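Local atomic coordinates of cell division control protein 45 cdc45 putative (Entamoeba histolytica, PDB entry 6CC2), a protein that probably acts in DNA replication as the Cdc45 partner of the Mcm2-7 ring and GINS in the replicative helicase. Residues K220-A225 and F338-F343; L235-I240 and M251-D256; L262-L267 and Y350-F355. All coordinates share one frame; numbering follows the deposited sequence.

Interaction 1. Residues K220-A225 and F338-F343; sequences KTYVHA and FLPSFF
The phenol ring of Y222 reaches off its helix across the end of L339 and past the ring of P340, and finishes in a hydrogen bond to the backbone. Its OH donates to P340 O at 2.7 Å. The acceptor lies at the ring edge, close to the ring plane, and the hydroxyl sits 21° from the plane of that carbonyl. With CG anti to the backbone N (chi1 167°), the ring slants away from the helix, toward its C-terminal end, and spans the gap to the strand. Along the way its CD2 comes to 4.2 Å from L339 CD1, while CE2 meets P340 CG only loosely.

The hydroxyl has a second job. Water 1 donates to Y222 OH at 2.8 Å and accepts from F342 N at 2.9 Å. One tyrosine oxygen therefore serves two strand peptides, donating a hydrogen bond to P340 O and helping to hold the water that satisfies F342 N.

The next residue, V223, packs beside the tyrosine. The touching branch is CG2, 3.8 Å from L339 CD2 and 4.0 Å from P340 CD; the V223 and P340 side chains run at about a right angle to each other. L339 spreads its two methyls against the helix, CD1 toward Y222 and CD2 toward V223.

In the fold this is a helix laid against the border strand of a small mixed sheet; the axes of segments 220-225 and 338-343 come within 8.9 Å at 37°. Strand 338-344 bonds through S341 and F343 to strand 251-257, where V253 adds to the layer with P340 and F342. Helix 199-213 also packs here, C209 touching Y222 and Y212 touching L339, while the ring of F355 meets that of Y222.

Interaction 2. Residues L235-I240 and M251-D256; sequences LETLEI and MCVKMD. With EDO (1,2-ethanediol), chain K.
L238 and K254 sit side by side on one face of a small mixed sheet, in its parallel pair, with their CB atoms 3.7 Å apart. Only a loop joins the two strands, without the helix of a classical beta-alpha-beta crossover. L238 bonds to the residues flanking K254: its N donates to V253 O at 2.8 Å, almost straight (172° at the hydrogen), and its O accepts from M255 N.

On the same face as L238, K254 leaves with CG between its backbone N and carbonyl carbon (chi1 62°), then bends at chi3 and runs alongside the other segment. Its NZ reaches I240 O at 2.7 Å, coming from above the carbonyl plane, 48° out of it. D242 O takes another bond from the same amine, so this buried lysine pins the chain just beyond the strand.

T237 and V253 share the other face, crossing at a slant and both touching I230 of helix 219-233. Before them, L235 lays its CD1 branch over C252 CA at 4.0 Å, and water 2 bridges E236 O to V253 N where the two segments diverge.

At the far end I240 leans over the backbone of M255 and D256. M255 O is buried there with no hydrogen-bond donor in the model; I240 CA lies 3.3 Å from it in a CA-H...O contact.

Interaction 3. Residues L262-L267 and Y350-F355; sequences LRHWTL and YSISAF. With EDO (1,2-ethanediol), chain K.
S351 O is gripped by two neighbouring side chains, R263 and H264. R263 NE donates to it at 2.8 Å with 160° at the hydrogen, the oxygen lying close to the guanidinium plane. H264 NE2 adds a weak bond at 3.0 Å, bent to 120°, and shares its N-H weakly with D356 as well.

The bend of R263 at chi3 (-64°) turns the guanidinium so that its edge faces S351 and S353. S351 O, the diol and water 3 all lie at the rim of the guanidinium, in its plane. NH1 gives a bond to 1,2-ethanediol O2 at 3.0 Å and also forms a salt bridge to D256; NH2 gives one to water 3 and forms a salt bridge to D356. Water 3 also hydrogen-bonds S353 OG at 2.8 Å, so arginine and serine meet through it.

S353 is the N-cap of helix 354-364, its OG taking a weak bond from F355 N, while its own N donates to D356. Beside it, the H264 ring lies under R263 CB, 4.0 Å over the ring centre, and stacks with F397 of helix 393-417; its CE1 lies 3.4 Å from S351 OG.

With carboxylates at both NH1 and NH2, R263 is very probably charged. It ties two acidic residues and a loop carbonyl together beside a helix start, and the diol, probably from the crystallisation liquor, occupies one of its donor positions.

In the fold
All three contacts meet round one small mixed beta-sheet of the Cdc45 chain. Interactions 1 and 2, with centres 10 Å apart, share it directly: F343 N lies 2.8 Å from C252 O across strands 338-344 and 251-257. D256, in interaction 2, reaches both of the others, its OD2 standing 2.8 Å from S341 OG in interaction 1 and 2.9 Å from R263 NH1 in interaction 3. The strand 338-344 runs on to the helix of interaction 3, where A354 N lies 2.7 Å from F342 O. The same 1,2-ethanediol touches interactions 2 and 3, whose centres are 14 Å apart, bonding weakly to D256 and more firmly to R263.

Interaction 1. Residues K220-A225 and F338-F343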
loop_
_atom_site.group_PDB
_atom_site.type_symbol
_atom_site.label_atom_id
_atom_site.label_comp_id
_atom_site.label_asym_id
_atom_site.label_seq_id
_atom_site.Cartn_x
_atom_site.Cartn_y
_atom_site.Cartn_z
ATOM N N LYS A 220 5.869 5.864 -15.215
ATOM C CA LYS A 220 6.051 7.227 -15.713
ATOM C C LYS A 220 5.578 8.243 -14.677
ATOM O O LYS A 220 6.232 9.267 -14.441
ATOM C CB LYS A 220 5.307 7.400 -17.032
ATOM C CG LYS A 220 5.978 6.690 -18.199
ATOM C CD LYS A 220 5.289 6.987 -19.527
ATOM C CE LYS A 220 3.913 6.337 -19.612
ATOM N NZ LYS A 220 3.336 6.426 -20.987
ATOM N N THR A 221 4.468 7.955 -14.013
ATOM C CA THR A 221 3.989 8.845 -12.957
ATOM C C THR A 221 4.964 8.894 -11.787
ATOM O O THR A 221 5.279 9.973 -11.241
ATOM C CB THR A 221 2.600 8.395 -12.504
ATOM O OG1 THR A 221 1.693 8.535 -13.600
ATOM C CG2 THR A 221 2.125 9.216 -11.331
ATOM N N TYR A 222 5.500 7.737 -11.407
ATOM C CA TYR A 222 6.497 7.716 -10.355
ATOM C C TYR A 222 7.711 8.566 -10.721
ATOM O O TYR A 222 8.191 9.386 -9.916
ATOM C CB TYR A 222 6.896 6.267 -10.062
ATOM C CG TYR A 222 8.141 6.212 -9.202
ATOM C CD1 TYR A 222 8.088 6.472 -7.843
ATOM C CD2 TYR A 222 9.390 5.960 -9.773
ATOM C CE1 TYR A 222 9.225 6.468 -7.070
ATOM C CE2 TYR A 222 10.522 5.952 -8.989
ATOM C CZ TYR A 222 10.448 6.221 -7.658
ATOM O OH TYR A 222 11.583 6.222 -6.886
ATOM N N VAL A 223 8.240 8.375 -11.925
ATOM C CA VAL A 223 9.457 9.086 -12.309
ATOM C C VAL A 223 9.203 10.583 -12.326
ATOM O O VAL A 223 10.050 11.380 -11.894
ATOM C CB VAL A 223 9.973 8.564 -13.661
ATOM C CG1 VAL A 223 11.080 9.426 -14.175
ATOM C CG2 VAL A 223 10.460 7.146 -13.477
ATOM N N HIS A 224 8.030 10.990 -12.801
ATOM C CA HIS A 224 7.689 12.421 -12.821
ATOM C C HIS A 224 7.647 12.998 -11.410
ATOM O O HIS A 224 8.019 14.161 -11.192
ATOM C CB HIS A 224 6.340 12.604 -13.516
ATOM C CG HIS A 224 6.074 14.011 -13.971
ATOM N ND1 HIS A 224 6.901 14.680 -14.850
ATOM C CD2 HIS A 224 5.066 14.866 -13.681
ATOM C CE1 HIS A 224 6.420 15.889 -15.070
ATOM N NE2 HIS A 224 5.306 16.026 -14.376
ATOM N N ALA A 225 7.166 12.219 -10.447
ATOM C CA ALA A 225 7.158 12.685 -9.059
ATOM C C ALA A 225 8.576 12.895 -8.549
ATOM O O ALA A 225 8.890 13.920 -7.928
ATOM C CB ALA A 225 6.418 11.682 -8.176
ATOM N N PHE A 338 14.468 -0.654 -13.984
ATOM C CA PHE A 338 15.470 0.371 -13.710
ATOM C C PHE A 338 14.743 1.704 -13.596
ATOM O O PHE A 338 14.245 2.243 -14.594
ATOM C CB PHE A 338 16.539 0.384 -14.795
ATOM C CG PHE A 338 17.315 -0.893 -14.855
ATOM C CD1 PHE A 338 18.350 -1.128 -13.968
ATOM C CD2 PHE A 338 16.979 -1.882 -15.772
ATOM C CE1 PHE A 338 19.066 -2.314 -14.012
ATOM C CE2 PHE A 338 17.686 -3.064 -15.814
ATOM C CZ PHE A 338 18.732 -3.276 -14.929
ATOM N N LEU A 339 14.661 2.211 -12.378
ATOM C CA LEU A 339 14.017 3.480 -12.076
ATOM C C LEU A 339 14.869 4.205 -11.047
ATOM O O LEU A 339 15.561 3.564 -10.250
ATOM C CB LEU A 339 12.606 3.284 -11.500
ATOM C CG LEU A 339 11.592 2.574 -12.394
ATOM C CD1 LEU A 339 10.332 2.291 -11.562
ATOM C CD2 LEU A 339 11.244 3.398 -13.593
ATOM N N PRO A 340 14.809 5.534 -11.015
ATOM C CA PRO A 340 15.525 6.270 -9.966
ATOM C C PRO A 340 14.968 5.945 -8.588
ATOM O O PRO A 340 13.766 5.767 -8.410
ATOM C CB PRO A 340 15.292 7.743 -10.339
ATOM C CG PRO A 340 14.017 7.743 -11.123
ATOM C CD PRO A 340 14.061 6.433 -11.914
ATOM N N SER A 341 15.868 5.830 -7.625
ATOM C CA SER A 341 15.546 5.682 -6.214
ATOM C C SER A 341 15.918 6.967 -5.476
ATOM O O SER A 341 16.948 7.587 -5.772
ATOM C CB SER A 341 16.311 4.517 -5.589
ATOM O OG SER A 341 15.715 3.274 -5.871
ATOM N N PHE A 342 15.086 7.341 -4.512
ATOM C CA PHE A 342 15.326 8.498 -3.637
ATOM C C PHE A 342 15.878 7.977 -2.314
ATOM O O PHE A 342 15.309 7.058 -1.719
ATOM C CB PHE A 342 14.004 9.258 -3.444
ATOM C CG PHE A 342 14.146 10.571 -2.762
ATOM C CD1 PHE A 342 14.247 10.640 -1.393
ATOM C CD2 PHE A 342 14.184 11.747 -3.502
ATOM C CE1 PHE A 342 14.400 11.868 -0.749
ATOM C CE2 PHE A 342 14.351 12.963 -2.883
ATOM C CZ PHE A 342 14.441 13.030 -1.497
ATOM N N PHE A 343 16.990 8.548 -1.865
ATOM C CA PHE A 343 17.696 8.063 -0.693
ATOM C C PHE A 343 17.810 9.154 0.372
ATOM O O PHE A 343 17.923 10.338 0.058
ATOM C CB PHE A 343 19.131 7.604 -1.029
ATOM C CG PHE A 343 19.211 6.322 -1.810
ATOM C CD1 PHE A 343 19.082 6.316 -3.191
ATOM C CD2 PHE A 343 19.475 5.114 -1.167
ATOM C CE1 PHE A 343 19.186 5.137 -3.908
ATOM C CE2 PHE A 343 19.572 3.942 -1.868
ATOM C CZ PHE A 343 19.439 3.943 -3.249
HETATM O O HOH W 1 12.642 5.803 -4.369
#

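Interaction 2. Residues L235-I240 and M251-D256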
loop_
_atom_site.group_PDB
_atom_site.type_symbol
_atom_site.label_atom_id
_atom_site.label_comp_id
_atom_site.label_asym_id
_atom_site.label_seq_id
_atom_site.Cartn_x
_atom_site.Cartn_y
_atom_site.Cartn_z
ATOM N N LEU A 235 18.793 18.573 -7.068
ATOM C CA LEU A 235 19.618 17.378 -7.084
ATOM C C LEU A 235 19.960 16.987 -8.524
ATOM O O LEU A 235 19.434 17.539 -9.493
ATOM C CB LEU A 235 18.916 16.225 -6.382
ATOM C CG LEU A 235 18.536 16.456 -4.910
ATOM C CD1 LEU A 235 17.706 15.311 -4.392
ATOM C CD2 LEU A 235 19.790 16.655 -4.078
ATOM N N GLU A 236 20.899 16.062 -8.644
ATOM C CA GLU A 236 21.229 15.412 -9.905
ATOM C C GLU A 236 20.972 13.916 -9.762
ATOM O O GLU A 236 21.159 13.343 -8.683
ATOM C CB GLU A 236 22.685 15.655 -10.296
ATOM C CG GLU A 236 23.012 17.108 -10.608
ATOM C CD GLU A 236 24.472 17.312 -10.964
ATOM O OE1 GLU A 236 25.273 16.377 -10.745
ATOM O OE2 GLU A 236 24.817 18.405 -11.465
ATOM N N THR A 237 20.527 13.286 -10.848
ATOM C CA THR A 237 20.304 11.843 -10.846
ATOM C C THR A 237 21.658 11.163 -11.002
ATOM O O THR A 237 22.320 11.300 -12.039
ATOM C CB THR A 237 19.338 11.431 -11.942
ATOM O OG1 THR A 237 18.091 12.104 -11.759
ATOM C CG2 THR A 237 19.088 9.935 -11.893
ATOM N N LEU A 238 22.078 10.443 -9.969
ATOM C CA LEU A 238 23.378 9.799 -9.968
ATOM C C LEU A 238 23.300 8.443 -10.662
ATOM O O LEU A 238 22.230 7.834 -10.804
ATOM C CB LEU A 238 23.876 9.643 -8.537
ATOM C CG LEU A 238 23.937 10.969 -7.763
ATOM C CD1 LEU A 238 24.195 10.719 -6.279
ATOM C CD2 LEU A 238 24.994 11.882 -8.346
ATOM N N GLU A 239 24.463 7.969 -11.107
ATOM C CA GLU A 239 24.522 6.733 -11.872
ATOM C C GLU A 239 24.322 5.519 -10.972
ATOM O O GLU A 239 24.567 5.548 -9.758
ATOM C CB GLU A 239 25.874 6.622 -12.601
ATOM C CG GLU A 239 26.099 7.689 -13.654
ATOM C CD GLU A 239 27.446 7.544 -14.347
ATOM O OE1 GLU A 239 28.091 6.483 -14.189
ATOM O OE2 GLU A 239 27.863 8.491 -15.045
ATOM N N ILE A 240 23.897 4.417 -11.605
ATOM C CA ILE A 240 23.559 3.211 -10.855
ATOM C C ILE A 240 24.774 2.649 -10.143
ATOM O O ILE A 240 24.639 1.956 -9.129
ATOM C CB ILE A 240 22.918 2.163 -11.779
ATOM C CG1 ILE A 240 22.276 1.050 -10.948
ATOM C CG2 ILE A 240 23.967 1.572 -12.732
ATOM C CD1 ILE A 240 21.270 0.221 -11.734
HETATM N N MSE A 251 19.995 14.040 1.225
HETATM C CA MSE A 251 19.156 13.160 0.423
HETATM C C MSE A 251 19.726 13.210 -0.990
HETATM O O MSE A 251 20.420 14.173 -1.339
HETATM C CB MSE A 251 17.690 13.598 0.442
HETATM C CG MSE A 251 17.032 13.523 1.828
HETATM SE SE MSE A 251 15.312 14.471 1.957
HETATM C CE MSE A 251 15.964 16.291 1.957
ATOM N N CYS A 252 19.428 12.196 -1.805
ATOM C CA CYS A 252 19.892 12.188 -3.186
ATOM C C CYS A 252 19.053 11.205 -3.988
ATOM O O CYS A 252 18.223 10.482 -3.444
ATOM C CB CYS A 252 21.377 11.837 -3.260
ATOM S SG CYS A 252 21.716 10.120 -2.839
ATOM N N VAL A 253 19.300 11.186 -5.300
ATOM C CA VAL A 253 18.613 10.303 -6.234
ATOM C C VAL A 253 19.656 9.626 -7.100
ATOM O O VAL A 253 20.572 10.284 -7.610
ATOM C CB VAL A 253 17.623 11.086 -7.121
ATOM C CG1 VAL A 253 17.060 10.194 -8.213
ATOM C CG2 VAL A 253 16.512 11.662 -6.281
ATOM N N LYS A 254 19.504 8.319 -7.306
ATOM C CA LYS A 254 20.356 7.613 -8.253
ATOM C C LYS A 254 19.522 6.584 -9.001
ATOM O O LYS A 254 18.530 6.073 -8.473
ATOM C CB LYS A 254 21.551 6.922 -7.587
ATOM C CG LYS A 254 21.204 5.863 -6.599
ATOM C CD LYS A 254 22.427 5.006 -6.255
ATOM C CE LYS A 254 22.572 3.841 -7.209
ATOM N NZ LYS A 254 23.607 2.871 -6.758
HETATM N N MSE A 255 19.926 6.303 -10.236
HETATM C CA MSE A 255 19.350 5.188 -11.011
HETATM C C MSE A 255 19.555 3.919 -10.209
HETATM O O MSE A 255 20.588 3.729 -9.594
HETATM C CB MSE A 255 20.000 5.088 -12.384
HETATM C CG MSE A 255 19.395 3.995 -13.275
HETATM SE SE MSE A 255 17.483 4.248 -13.655
HETATM C CE MSE A 255 17.531 6.164 -14.130
ATOM N N ASP A 256 18.555 3.040 -10.200
ATOM C CA ASP A 256 18.592 1.884 -9.318
ATOM C C ASP A 256 17.908 0.706 -10.008
ATOM O O ASP A 256 17.170 0.866 -10.978
ATOM C CB ASP A 256 17.905 2.213 -7.995
ATOM C CG ASP A 256 18.384 1.348 -6.847
ATOM O OD1 ASP A 256 19.361 0.602 -7.021
ATOM O OD2 ASP A 256 17.769 1.434 -5.760
HETATM C C1 EDO K . 21.444 -1.964 -7.341
HETATM O O1 EDO K . 22.612 -1.404 -7.950
HETATM C C2 EDO K . 21.618 -1.971 -5.826
HETATM O O2 EDO K . 21.923 -0.650 -5.366
HETATM O O HOH W 2 21.151 13.357 -6.112
#

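Interaction 3. Residues L262-L267 and Y350-F355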
loop_
_atom_site.group_PDB
_atom_site.type_symbol
_atom_site.label_atom_id
_atom_site.label_comp_id
_atom_site.label_asym_id
_atom_site.label_seq_id
_atom_site.Cartn_x
_atom_site.Cartn_y
_atom_site.Cartn_z
ATOM N N LEU A 262 16.667 -5.400 -2.218
ATOM C CA LEU A 262 17.918 -6.027 -2.633
ATOM C C LEU A 262 19.081 -5.695 -1.694
ATOM O O LEU A 262 19.802 -6.586 -1.255
ATOM C CB LEU A 262 18.237 -5.598 -4.062
ATOM C CG LEU A 262 19.549 -6.107 -4.692
ATOM C CD1 LEU A 262 19.536 -7.619 -4.773
ATOM C CD2 LEU A 262 19.794 -5.486 -6.057
ATOM N N ARG A 263 19.311 -4.414 -1.409
ATOM C CA ARG A 263 20.441 -4.035 -0.581
ATOM C C ARG A 263 20.344 -4.596 0.826
ATOM O O ARG A 263 21.359 -4.702 1.509
ATOM C CB ARG A 263 20.573 -2.511 -0.543
ATOM C CG ARG A 263 21.157 -1.906 -1.807
ATOM C CD ARG A 263 21.243 -0.367 -1.716
ATOM N NE ARG A 263 19.892 0.190 -1.605
ATOM C CZ ARG A 263 19.077 0.367 -2.637
ATOM N NH1 ARG A 263 19.466 0.084 -3.873
ATOM N NH2 ARG A 263 17.861 0.841 -2.430
ATOM N N HIS A 264 19.150 -4.982 1.264
ATOM C CA HIS A 264 18.911 -5.468 2.621
ATOM C C HIS A 264 18.601 -6.958 2.637
ATOM O O HIS A 264 18.083 -7.494 3.628
ATOM C CB HIS A 264 17.786 -4.632 3.227
ATOM C CG HIS A 264 17.984 -3.176 2.970
ATOM N ND1 HIS A 264 18.980 -2.445 3.586
ATOM C CD2 HIS A 264 17.390 -2.335 2.093
ATOM C CE1 HIS A 264 18.961 -1.208 3.111
ATOM N NE2 HIS A 264 18.027 -1.129 2.187
ATOM N N TRP A 265 18.941 -7.644 1.565
ATOM C CA TRP A 265 18.597 -9.052 1.397
ATOM C C TRP A 265 19.764 -9.720 0.685
ATOM O O TRP A 265 20.934 -9.389 0.948
ATOM C CB TRP A 265 17.295 -9.173 0.613
ATOM C CG TRP A 265 16.486 -10.390 0.843
ATOM C CD1 TRP A 265 16.834 -11.505 1.522
ATOM C CD2 TRP A 265 15.124 -10.585 0.416
ATOM N NE1 TRP A 265 15.783 -12.405 1.538
ATOM C CE2 TRP A 265 14.730 -11.862 0.851
ATOM C CE3 TRP A 265 14.221 -9.804 -0.300
ATOM C CZ2 TRP A 265 13.462 -12.372 0.604
ATOM C CZ3 TRP A 265 12.970 -10.318 -0.546
ATOM C CH2 TRP A 265 12.601 -11.585 -0.091
ATOM N N THR A 266 19.453 -10.684 -0.185
ATOM C CA THR A 266 20.422 -11.364 -1.038
ATOM C C THR A 266 19.948 -11.249 -2.479
ATOM O O THR A 266 18.753 -11.117 -2.739
ATOM C CB THR A 266 20.595 -12.843 -0.705
ATOM O OG1 THR A 266 19.404 -13.575 -1.069
ATOM C CG2 THR A 266 20.888 -13.071 0.787
ATOM N N LEU A 267 20.888 -11.322 -3.427
ATOM C CA LEU A 267 20.493 -11.302 -4.835
ATOM C C LEU A 267 19.527 -12.434 -5.135
ATOM O O LEU A 267 18.495 -12.236 -5.786
ATOM C CB LEU A 267 21.726 -11.407 -5.720
ATOM C CG LEU A 267 21.439 -11.665 -7.206
ATOM C CD1 LEU A 267 20.577 -10.569 -7.794
ATOM C CD2 LEU A 267 22.758 -11.817 -7.984
ATOM N N TYR A 350 23.851 5.083 3.654
ATOM C CA TYR A 350 23.095 5.629 2.524
ATOM C C TYR A 350 22.442 4.527 1.699
ATOM O O TYR A 350 22.176 4.697 0.506
ATOM C CB TYR A 350 23.993 6.504 1.639
ATOM C CG TYR A 350 23.458 7.883 1.332
ATOM C CD1 TYR A 350 22.102 8.093 1.065
ATOM C CD2 TYR A 350 24.307 8.978 1.299
ATOM C CE1 TYR A 350 21.622 9.366 0.795
ATOM C CE2 TYR A 350 23.846 10.253 1.025
ATOM C CZ TYR A 350 22.500 10.438 0.760
ATOM O OH TYR A 350 22.042 11.721 0.478
ATOM N N SER A 351 22.139 3.391 2.326
ATOM C CA SER A 351 21.622 2.233 1.605
ATOM C C SER A 351 20.101 2.108 1.644
ATOM O O SER A 351 19.557 1.203 1.011
ATOM C CB SER A 351 22.248 0.941 2.176
ATOM O OG SER A 351 21.738 0.647 3.475
ATOM N N ILE A 352 19.402 3.007 2.331
ATOM C CA ILE A 352 17.957 2.917 2.470
ATOM C C ILE A 352 17.307 3.901 1.501
ATOM O O ILE A 352 17.365 5.127 1.708
ATOM C CB ILE A 352 17.515 3.196 3.914
ATOM C CG1 ILE A 352 18.151 2.193 4.884
ATOM C CG2 ILE A 352 15.996 3.119 3.995
ATOM C CD1 ILE A 352 17.784 2.405 6.348
ATOM N N SER A 353 16.655 3.366 0.474
ATOM C CA SER A 353 15.878 4.175 -0.454
ATOM C C SER A 353 14.438 4.319 0.039
ATOM O O SER A 353 13.981 3.617 0.952
ATOM C CB SER A 353 15.877 3.552 -1.840
ATOM O OG SER A 353 14.967 2.474 -1.848
ATOM N N ALA A 354 13.704 5.224 -0.609
ATOM C CA ALA A 354 12.291 5.398 -0.282
ATOM C C ALA A 354 11.475 4.174 -0.658
ATOM O O ALA A 354 10.422 3.953 -0.059
ATOM C CB ALA A 354 11.755 6.659 -0.956
ATOM N N PHE A 355 11.946 3.347 -1.618
ATOM C CA PHE A 355 11.278 2.079 -1.867
ATOM C C PHE A 355 11.508 1.115 -0.716
ATOM O O PHE A 355 10.572 0.438 -0.267
ATOM C CB PHE A 355 11.769 1.450 -3.165
ATOM C CG PHE A 355 11.107 1.994 -4.398
ATOM C CD1 PHE A 355 9.742 1.874 -4.569
ATOM C CD2 PHE A 355 11.841 2.601 -5.379
ATOM C CE1 PHE A 355 9.133 2.349 -5.717
ATOM C CE2 PHE A 355 11.237 3.065 -6.531
ATOM C CZ PHE A 355 9.886 2.947 -6.683
HETATM C C1 EDO K . 21.444 -1.964 -7.341
HETATM O O1 EDO K . 22.612 -1.404 -7.950
HETATM C C2 EDO K . 21.618 -1.971 -5.826
HETATM O O2 EDO K . 21.923 -0.650 -5.366
HETATM O O HOH W 3 15.441 0.828 -4.017
#